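Local coordinates for MW1564 protein (Staphylococcus aureus, PDB 3NTV) that is a putative caffeoyl-CoA O-methyltransferase, which probably transfers a methyl group from S-adenosylmethionine to a hydroxyl of a small-molecule acceptor, at residues 77-89 / 107-120. Residues are numbered along the deposited sequence; the frame is centred on the assembly and turned at random. Where two conformers were deposited one is given.
Sequences EIGTAIGYSSMQF and MIQYAKQNLATYHF. With SO4 (sulfate ion), chain C.
The selenium of selenomethionine Met-107 lies only 3.0 Å from Ala-81 O, which sits nearly opposite the CE-SE bond (CE-SE...O about 164°), the geometry of a chalcogen bond; Met-107 CB also packs on Thr-80 O (3.5 Å). Both oxygens belong to the glycine-rich turn after the first strand of a Rossmann-like methyltransferase fold, the turn that in relatives binds S-adenosylmethionine. Here the turn instead cradles a sulfate, probably from the crystallisation liquor, on the backbone N atoms of Ala-81, Ile-82, Tyr-84 and Ser-85. Asn-114 ND2 gives Ile-82 O an almost straight hydrogen bond (2.8 Å), on a lone pair and within its own amide plane. Thr-80 OG1 accepts from Gly-83 N, an ST motif, and Gly-83 occupies the N-cap position of helix 84-90. Gly-83 N passes 3.9 Å from Ala-111 CB; Ala-111 CA also offers a C-H to Ile-82 O. In Ile-82, chi1 of 64° puts CG1 between the backbone N and the carbonyl carbon and leaves CG2 anti to the latter, where it meets Tyr-110 CD2 at 3.6 Å. Further along, selenomethionine Met-87 sets CG against Leu-115 CD2 (3.6 Å) and Phe-120 CD2 (3.7 Å). The bend at chi3 (-66°) carries its methyl CE to Asn-114 CB, and SE makes oblique Met-aromatic contacts with Tyr-118 and Phe-120. A Schellman motif at His-119 turns the chain so that Phe-120 lays one ring face over Met-87 O, with CZ 3.9 Å from that oxygen.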
loop_
_atom_site.group_PDB
_atom_site.type_symbol
_atom_site.label_atom_id
_atom_site.label_comp_id
_atom_site.label_asym_id
_atom_site.label_seq_id
_atom_site.Cartn_x
_atom_site.Cartn_y
_atom_site.Cartn_z
ATOM N N GLU A 77 -17.204 1.318 -8.307
ATOM C CA GLU A 77 -16.512 0.064 -8.602
ATOM C C GLU A 77 -16.985 -0.456 -9.933
ATOM O O GLU A 77 -18.189 -0.417 -10.233
ATOM C CB GLU A 77 -16.823 -1.029 -7.571
ATOM C CG GLU A 77 -16.605 -0.688 -6.115
ATOM C CD GLU A 77 -16.947 -1.881 -5.243
ATOM O OE1 GLU A 77 -16.064 -2.335 -4.489
ATOM O OE2 GLU A 77 -18.070 -2.414 -5.374
ATOM N N ILE A 78 -16.042 -0.955 -10.742
ATOM C CA ILE A 78 -16.405 -1.517 -12.038
ATOM C C ILE A 78 -16.272 -3.027 -11.897
ATOM O O ILE A 78 -15.160 -3.575 -11.897
ATOM C CB ILE A 78 -15.572 -0.947 -13.211
ATOM C CG1 ILE A 78 -15.475 0.612 -13.212
ATOM C CG2 ILE A 78 -16.078 -1.524 -14.547
ATOM C CD1 ILE A 78 -16.738 1.398 -13.330
ATOM N N GLY A 79 -17.397 -3.671 -11.688
ATOM C CA GLY A 79 -17.451 -5.114 -11.553
ATOM C C GLY A 79 -17.494 -5.605 -10.132
ATOM O O GLY A 79 -16.974 -4.969 -9.210
ATOM N N THR A 80 -18.118 -6.755 -9.968
ATOM C CA THR A 80 -18.209 -7.480 -8.720
ATOM C C THR A 80 -18.552 -8.932 -8.964
ATOM O O THR A 80 -19.209 -9.276 -9.952
ATOM C CB THR A 80 -19.183 -6.832 -7.734
ATOM O OG1 THR A 80 -18.946 -7.445 -6.470
ATOM C CG2 THR A 80 -20.665 -6.966 -8.145
ATOM N N ALA A 81 -18.092 -9.777 -8.065
ATOM C CA ALA A 81 -18.422 -11.173 -8.125
ATOM C C ALA A 81 -19.653 -11.404 -7.233
ATOM O O ALA A 81 -20.681 -11.868 -7.730
ATOM C CB ALA A 81 -17.252 -11.989 -7.658
ATOM N N ILE A 82 -19.580 -11.040 -5.941
ATOM C CA ILE A 82 -20.698 -11.262 -5.018
ATOM C C ILE A 82 -21.032 -10.049 -4.118
ATOM O O ILE A 82 -21.770 -10.218 -3.149
ATOM C CB ILE A 82 -20.432 -12.537 -4.153
ATOM C CG1 ILE A 82 -19.183 -12.375 -3.231
ATOM C CG2 ILE A 82 -20.398 -13.810 -5.003
ATOM C CD1 ILE A 82 -18.882 -13.543 -2.221
ATOM N N GLY A 83 -20.470 -8.877 -4.415
ATOM C CA GLY A 83 -20.678 -7.679 -3.597
ATOM C C GLY A 83 -19.766 -7.632 -2.382
ATOM O O GLY A 83 -19.934 -6.793 -1.498
ATOM N N TYR A 84 -18.770 -8.533 -2.330
ATOM C CA TYR A 84 -17.866 -8.616 -1.188
ATOM C C TYR A 84 -17.084 -7.318 -0.964
ATOM O O TYR A 84 -17.110 -6.770 0.143
ATOM C CB TYR A 84 -16.956 -9.846 -1.349
ATOM C CG TYR A 84 -15.816 -9.914 -0.367
ATOM C CD1 TYR A 84 -15.985 -10.486 0.888
ATOM C CD2 TYR A 84 -14.547 -9.456 -0.713
ATOM C CE1 TYR A 84 -14.922 -10.572 1.790
ATOM C CE2 TYR A 84 -13.483 -9.533 0.176
ATOM C CZ TYR A 84 -13.674 -10.091 1.429
ATOM O OH TYR A 84 -12.604 -10.191 2.283
ATOM N N SER A 85 -16.419 -6.788 -2.007
ATOM C CA SER A 85 -15.663 -5.559 -1.774
ATOM C C SER A 85 -16.564 -4.385 -1.441
ATOM O O SER A 85 -16.196 -3.595 -0.566
ATOM C CB SER A 85 -14.744 -5.221 -2.946
ATOM O OG SER A 85 -15.538 -5.027 -4.102
ATOM N N SER A 86 -17.741 -4.295 -2.110
ATOM C CA SER A 86 -18.723 -3.223 -1.885
ATOM C C SER A 86 -19.126 -3.169 -0.415
ATOM O O SER A 86 -19.084 -2.117 0.200
ATOM C CB SER A 86 -19.979 -3.459 -2.720
ATOM O OG SER A 86 -19.668 -3.690 -4.079
HETATM N N MSE A 87 -19.483 -4.328 0.149
HETATM C CA MSE A 87 -19.903 -4.390 1.552
HETATM C C MSE A 87 -18.745 -4.147 2.507
HETATM O O MSE A 87 -18.918 -3.457 3.502
HETATM C CB MSE A 87 -20.590 -5.711 1.855
HETATM C CG MSE A 87 -21.884 -5.867 1.074
HETATM SE SE MSE A 87 -22.816 -7.517 1.527
HETATM C CE MSE A 87 -21.552 -8.733 0.845
ATOM N N GLN A 88 -17.531 -4.636 2.163
ATOM C CA GLN A 88 -16.363 -4.387 3.002
ATOM C C GLN A 88 -16.079 -2.885 3.084
ATOM O O GLN A 88 -15.826 -2.370 4.163
ATOM C CB GLN A 88 -15.141 -5.174 2.487
ATOM C CG GLN A 88 -15.228 -6.672 2.791
ATOM C CD GLN A 88 -14.846 -7.023 4.216
ATOM O OE1 GLN A 88 -14.763 -6.173 5.086
ATOM N NE2 GLN A 88 -14.579 -8.296 4.481
ATOM N N PHE A 89 -16.200 -2.168 1.958
ATOM C CA PHE A 89 -15.972 -0.717 1.974
ATOM C C PHE A 89 -17.088 -0.002 2.746
ATOM O O PHE A 89 -16.798 0.887 3.545
ATOM C CB PHE A 89 -15.891 -0.151 0.545
ATOM C CG PHE A 89 -14.819 -0.747 -0.353
ATOM C CD1 PHE A 89 -13.643 -1.256 0.180
ATOM C CD2 PHE A 89 -14.972 -0.749 -1.734
ATOM C CE1 PHE A 89 -12.637 -1.767 -0.654
ATOM C CE2 PHE A 89 -13.975 -1.275 -2.560
ATOM C CZ PHE A 89 -12.821 -1.783 -2.009
HETATM N N MSE A 107 -23.771 -12.869 -11.092
HETATM C CA MSE A 107 -23.050 -11.981 -10.161
HETATM C C MSE A 107 -24.011 -10.932 -9.585
HETATM O O MSE A 107 -24.000 -10.717 -8.371
HETATM C CB MSE A 107 -21.848 -11.321 -10.849
HETATM C CG MSE A 107 -20.829 -12.337 -11.387
HETATM SE SE MSE A 107 -20.259 -13.654 -10.067
HETATM C CE MSE A 107 -19.622 -15.061 -11.289
ATOM N N ILE A 108 -24.880 -10.326 -10.440
ATOM C CA ILE A 108 -25.899 -9.354 -9.989
ATOM C C ILE A 108 -26.790 -9.988 -8.906
ATOM O O ILE A 108 -26.957 -9.393 -7.846
ATOM C CB ILE A 108 -26.737 -8.782 -11.161
ATOM C CG1 ILE A 108 -25.905 -7.829 -12.048
ATOM C CG2 ILE A 108 -28.013 -8.083 -10.651
ATOM C CD1 ILE A 108 -26.439 -7.696 -13.510
ATOM N N GLN A 109 -27.312 -11.217 -9.166
ATOM C CA GLN A 109 -28.178 -11.953 -8.248
ATOM C C GLN A 109 -27.501 -12.225 -6.896
ATOM O O GLN A 109 -28.111 -11.954 -5.856
ATOM C CB GLN A 109 -28.689 -13.259 -8.890
ATOM C CG GLN A 109 -29.798 -13.054 -9.914
ATOM C CD GLN A 109 -30.439 -14.358 -10.347
ATOM O OE1 GLN A 109 -29.765 -15.351 -10.669
ATOM N NE2 GLN A 109 -31.768 -14.372 -10.393
ATOM N N TYR A 110 -26.244 -12.718 -6.914
ATOM C CA TYR A 110 -25.426 -12.997 -5.716
ATOM C C TYR A 110 -25.233 -11.695 -4.924
ATOM O O TYR A 110 -25.427 -11.680 -3.701
ATOM C CB TYR A 110 -24.025 -13.501 -6.111
ATOM C CG TYR A 110 -23.915 -14.916 -6.648
ATOM C CD1 TYR A 110 -24.917 -15.857 -6.415
ATOM C CD2 TYR A 110 -22.764 -15.340 -7.308
ATOM C CE1 TYR A 110 -24.798 -17.172 -6.875
ATOM C CE2 TYR A 110 -22.622 -16.658 -7.748
ATOM C CZ TYR A 110 -23.642 -17.569 -7.531
ATOM O OH TYR A 110 -23.501 -18.861 -7.979
ATOM N N ALA A 111 -24.807 -10.613 -5.625
ATOM C CA ALA A 111 -24.583 -9.318 -4.978
ATOM C C ALA A 111 -25.874 -8.782 -4.332
ATOM O O ALA A 111 -25.838 -8.395 -3.161
ATOM C CB ALA A 111 -24.000 -8.320 -5.965
ATOM N N LYS A 112 -27.013 -8.810 -5.079
ATOM C CA LYS A 112 -28.313 -8.352 -4.594
ATOM C C LYS A 112 -28.721 -9.091 -3.316
ATOM O O LYS A 112 -29.103 -8.451 -2.337
ATOM C CB LYS A 112 -29.386 -8.519 -5.685
ATOM C CG LYS A 112 -30.272 -7.304 -5.844
ATOM C CD LYS A 112 -30.056 -6.579 -7.162
ATOM C CE LYS A 112 -31.094 -5.500 -7.340
ATOM N NZ LYS A 112 -30.678 -4.203 -6.730
ATOM N N GLN A 113 -28.609 -10.443 -3.320
ATOM C CA GLN A 113 -28.968 -11.242 -2.144
ATOM C C GLN A 113 -28.085 -10.894 -0.948
ATOM O O GLN A 113 -28.592 -10.741 0.162
ATOM C CB GLN A 113 -28.931 -12.750 -2.437
ATOM C CG GLN A 113 -29.520 -13.614 -1.296
ATOM C CD GLN A 113 -30.874 -13.151 -0.779
ATOM O OE1 GLN A 113 -30.986 -12.521 0.288
ATOM N NE2 GLN A 113 -31.934 -13.454 -1.521
ATOM N N ASN A 114 -26.771 -10.741 -1.177
ATOM C CA ASN A 114 -25.842 -10.382 -0.099
ATOM C C ASN A 114 -26.150 -9.018 0.529
ATOM O O ASN A 114 -26.145 -8.899 1.757
ATOM C CB ASN A 114 -24.401 -10.488 -0.585
ATOM C CG ASN A 114 -23.928 -11.922 -0.650
ATOM O OD1 ASN A 114 -24.427 -12.802 0.073
ATOM N ND2 ASN A 114 -22.935 -12.187 -1.498
ATOM N N LEU A 115 -26.463 -7.997 -0.307
ATOM C CA LEU A 115 -26.793 -6.669 0.212
ATOM C C LEU A 115 -28.035 -6.737 1.108
ATOM O O LEU A 115 -28.073 -6.074 2.144
ATOM C CB LEU A 115 -27.013 -5.659 -0.920
ATOM C CG LEU A 115 -25.808 -5.304 -1.809
ATOM C CD1 LEU A 115 -26.223 -4.249 -2.811
ATOM C CD2 LEU A 115 -24.643 -4.788 -0.996
ATOM N N ALA A 116 -29.033 -7.572 0.718
ATOM C CA ALA A 116 -30.258 -7.748 1.508
ATOM C C ALA A 116 -29.932 -8.466 2.819
ATOM O O ALA A 116 -30.302 -7.965 3.882
ATOM C CB ALA A 116 -31.294 -8.545 0.714
ATOM N N THR A 117 -29.206 -9.604 2.741
ATOM C CA THR A 117 -28.833 -10.441 3.893
ATOM C C THR A 117 -28.051 -9.664 4.949
ATOM O O THR A 117 -28.366 -9.749 6.142
ATOM C CB THR A 117 -28.086 -11.696 3.408
ATOM O OG1 THR A 117 -28.923 -12.430 2.522
ATOM C CG2 THR A 117 -27.604 -12.590 4.547
ATOM N N TYR A 118 -27.060 -8.875 4.498
ATOM C CA TYR A 118 -26.177 -8.115 5.380
ATOM C C TYR A 118 -26.587 -6.665 5.632
ATOM O O TYR A 118 -25.880 -5.930 6.329
ATOM C CB TYR A 118 -24.706 -8.279 4.940
ATOM C CG TYR A 118 -24.246 -9.724 4.991
ATOM C CD1 TYR A 118 -23.781 -10.286 6.176
ATOM C CD2 TYR A 118 -24.366 -10.554 3.884
ATOM C CE1 TYR A 118 -23.384 -11.622 6.239
ATOM C CE2 TYR A 118 -23.983 -11.896 3.935
ATOM C CZ TYR A 118 -23.509 -12.429 5.120
ATOM O OH TYR A 118 -23.130 -13.750 5.170
ATOM N N HIS A 119 -27.776 -6.266 5.132
ATOM C CA HIS A 119 -28.372 -4.947 5.405
ATOM C C HIS A 119 -27.549 -3.770 4.868
ATOM O O HIS A 119 -27.395 -2.774 5.556
ATOM C CB HIS A 119 -28.673 -4.789 6.929
ATOM C CG HIS A 119 -29.359 -5.997 7.508
ATOM N ND1 HIS A 119 -30.639 -6.345 7.128
ATOM C CD2 HIS A 119 -28.895 -6.923 8.382
ATOM C CE1 HIS A 119 -30.927 -7.459 7.793
ATOM N NE2 HIS A 119 -29.909 -7.846 8.563
ATOM N N PHE A 120 -27.037 -3.891 3.630
ATOM C CA PHE A 120 -26.254 -2.818 3.020
ATOM C C PHE A 120 -26.949 -2.156 1.836
ATOM O O PHE A 120 -26.297 -1.370 1.167
ATOM C CB PHE A 120 -24.871 -3.331 2.586
ATOM C CG PHE A 120 -23.909 -3.502 3.732
ATOM C CD1 PHE A 120 -23.368 -2.393 4.376
ATOM C CD2 PHE A 120 -23.529 -4.771 4.154
ATOM C CE1 PHE A 120 -22.444 -2.554 5.418
ATOM C CE2 PHE A 120 -22.595 -4.930 5.180
ATOM C CZ PHE A 120 -22.075 -3.825 5.812
HETATM S S SO4 C . -16.028 -8.821 -4.991
HETATM O O1 SO4 C . -16.379 -7.424 -4.639
HETATM O O2 SO4 C . -17.165 -9.661 -4.648
HETATM O O3 SO4 C . -15.772 -8.893 -6.453
HETATM O O4 SO4 C . -14.771 -9.156 -4.297
#